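Local coordinates for uncharacterized protein (Bacteroides ovatus, PDB 4ORL) that is of unknown function but belongs to the DUF4783 family of the NTF2 clan, whose cone-shaped fold often encloses a pocket between a curved sheet and its helices, at residues Thr10-Gly15 against Phe85-Phe90. Residues are numbered along the deposited sequence; the frame is centred on the assembly and turned at random.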
loop_
_atom_site.group_PDB
_atom_site.type_symbol
_atom_site.label_atom_id
_atom_site.label_comp_id
_atom_site.label_asym_id
_atom_site.label_seq_id
_atom_site.Cartn_x
_atom_site.Cartn_y
_atom_site.Cartn_z
ATOM N N THR A 10 -3.977 8.196 -3.448
ATOM C CA THR A 10 -4.783 8.167 -4.666
ATOM C C THR A 10 -4.727 6.795 -5.341
ATOM O O THR A 10 -5.747 6.295 -5.823
ATOM C CB THR A 10 -4.340 9.285 -5.631
ATOM O OG1 THR A 10 -4.564 10.556 -5.008
ATOM C CG2 THR A 10 -5.109 9.242 -6.965
ATOM N N ALA A 11 -3.551 6.157 -5.339
ATOM C CA ALA A 11 -3.413 4.812 -5.928
ATOM C C ALA A 11 -4.339 3.809 -5.246
ATOM O O ALA A 11 -4.987 3.006 -5.894
ATOM C CB ALA A 11 -1.982 4.333 -5.849
ATOM N N PHE A 12 -4.406 3.858 -3.929
ATOM C CA PHE A 12 -5.308 2.977 -3.220
ATOM C C PHE A 12 -6.764 3.312 -3.446
ATOM O O PHE A 12 -7.572 2.416 -3.688
ATOM C CB PHE A 12 -4.985 2.919 -1.722
ATOM C CG PHE A 12 -3.821 2.031 -1.409
ATOM C CD1 PHE A 12 -3.958 0.652 -1.427
ATOM C CD2 PHE A 12 -2.630 2.566 -1.036
ATOM C CE1 PHE A 12 -2.862 -0.168 -1.148
ATOM C CE2 PHE A 12 -1.536 1.737 -0.768
ATOM C CZ PHE A 12 -1.667 0.401 -0.840
ATOM N N LYS A 13 -7.093 4.604 -3.477
ATOM C CA LYS A 13 -8.478 5.016 -3.764
ATOM C C LYS A 13 -8.950 4.497 -5.110
ATOM O O LYS A 13 -10.127 4.159 -5.264
ATOM C CB LYS A 13 -8.605 6.554 -3.755
ATOM C CG LYS A 13 -8.484 7.195 -2.391
ATOM C CD LYS A 13 -8.568 8.717 -2.430
ATOM C CE LYS A 13 -8.666 9.270 -1.019
ATOM N NZ LYS A 13 -10.024 9.064 -0.430
ATOM N N ARG A 14 -8.033 4.401 -6.066
ATOM C CA ARG A 14 -8.356 4.022 -7.436
ATOM C C ARG A 14 -8.164 2.545 -7.718
ATOM O O ARG A 14 -8.483 2.082 -8.804
ATOM C CB ARG A 14 -7.490 4.828 -8.400
ATOM C CG ARG A 14 -7.779 6.318 -8.372
ATOM C CD ARG A 14 -6.905 7.091 -9.323
ATOM N NE ARG A 14 -7.264 8.511 -9.338
ATOM C CZ ARG A 14 -6.697 9.440 -10.108
ATOM N NH1 ARG A 14 -5.737 9.129 -10.967
ATOM N NH2 ARG A 14 -7.134 10.689 -10.042
ATOM N N GLY A 15 -7.630 1.789 -6.740
ATOM C CA GLY A 15 -7.227 0.423 -7.007
ATOM C C GLY A 15 -6.252 0.330 -8.184
ATOM O O GLY A 15 -6.377 -0.561 -9.033
ATOM N N PHE A 85 -10.791 -3.990 3.869
ATOM C CA PHE A 85 -9.458 -4.435 4.219
ATOM C C PHE A 85 -8.721 -3.293 4.880
ATOM O O PHE A 85 -8.754 -2.174 4.372
ATOM C CB PHE A 85 -8.671 -4.840 2.972
ATOM C CG PHE A 85 -9.204 -6.031 2.253
ATOM C CD1 PHE A 85 -10.250 -5.935 1.378
ATOM C CD2 PHE A 85 -8.631 -7.297 2.459
ATOM C CE1 PHE A 85 -10.708 -7.029 0.702
ATOM C CE2 PHE A 85 -9.108 -8.380 1.795
ATOM C CZ PHE A 85 -10.137 -8.248 0.907
ATOM N N ARG A 86 -7.967 -3.567 5.940
ATOM C CA ARG A 86 -7.060 -2.557 6.482
ATOM C C ARG A 86 -5.740 -2.653 5.740
ATOM O O ARG A 86 -5.217 -3.765 5.480
ATOM C CB ARG A 86 -6.836 -2.660 8.010
ATOM C CG ARG A 86 -6.220 -1.357 8.594
ATOM C CD ARG A 86 -5.813 -1.465 10.059
ATOM N NE ARG A 86 -6.922 -1.876 10.894
ATOM C CZ ARG A 86 -7.117 -3.122 11.312
ATOM N NH1 ARG A 86 -6.259 -4.072 10.991
ATOM N NH2 ARG A 86 -8.169 -3.408 12.045
ATOM N N VAL A 87 -5.233 -1.488 5.337
ATOM C CA VAL A 87 -3.974 -1.384 4.600
ATOM C C VAL A 87 -2.996 -0.626 5.457
ATOM O O VAL A 87 -3.329 0.436 5.969
ATOM C CB VAL A 87 -4.178 -0.593 3.314
ATOM C CG1 VAL A 87 -2.848 -0.344 2.599
ATOM C CG2 VAL A 87 -5.164 -1.309 2.400
ATOM N N ASN A 88 -1.814 -1.213 5.650
ATOM C CA ASN A 88 -0.720 -0.605 6.420
ATOM C C ASN A 88 0.508 -0.548 5.530
ATOM O O ASN A 88 1.093 -1.581 5.222
ATOM C CB ASN A 88 -0.398 -1.445 7.671
ATOM C CG ASN A 88 -1.599 -1.669 8.559
ATOM O OD1 ASN A 88 -1.760 -0.996 9.581
ATOM N ND2 ASN A 88 -2.432 -2.651 8.203
ATOM N N CYS A 89 0.855 0.670 5.072
ATOM C CA CYS A 89 2.027 0.875 4.198
ATOM C C CYS A 89 3.130 1.516 4.940
ATOM O O CYS A 89 2.944 2.558 5.596
ATOM C CB CYS A 89 1.715 1.793 3.045
ATOM S SG CYS A 89 0.734 1.069 1.778
ATOM N N PHE A 90 4.320 0.920 4.829
ATOM C CA PHE A 90 5.524 1.438 5.474
ATOM C C PHE A 90 6.523 1.876 4.412
ATOM O O PHE A 90 6.799 1.149 3.462
ATOM C CB PHE A 90 6.126 0.382 6.375
ATOM C CG PHE A 90 5.185 -0.100 7.417
ATOM C CD1 PHE A 90 5.051 0.586 8.609
ATOM C CD2 PHE A 90 4.342 -1.184 7.165
ATOM C CE1 PHE A 90 4.143 0.176 9.563
ATOM C CE2 PHE A 90 3.448 -1.603 8.115
ATOM C CZ PHE A 90 3.366 -0.931 9.332
#
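The Phe12 ring reaches from helix 6-14 to strand 83-94 and meets Val87 and Cys89, whose side chains leave the same side of the strand. Val87 approaches from the direction opposite to Phe12 and sets CG1 over one face of the ring, 4.0 Å from its centroid and 26° off the normal, a CH-pi contact shifted toward the far rim, where CG1 lies 3.7 Å from Phe12 CZ. This methyl stands anti to the backbone N (chi1 174°), which turns it up to the aromatic face. In one of its two conformers, Cys89 SG comes in obliquely as a sulfur-aromatic contact, 3.5 Å from Phe12 CE2. The N-terminal helix packs against one side of a mixed sheet, as in the curved-sheet fold of the NTF2 clan, and strand 83-94 is an interior strand flanked by 71-80 and 97-108. The backbones stay well apart, with Phe12 CA 9.1 Å from Val87 CA, and the two side chains fill the interval between them. An alanine in place of Phe12 would be likely to leave the Val87 methyl without its aromatic face and open a gap between helix and sheet. The ring also meets that of Phe60, and Leu20 of helix 17-21 touches the Phe12 side chain.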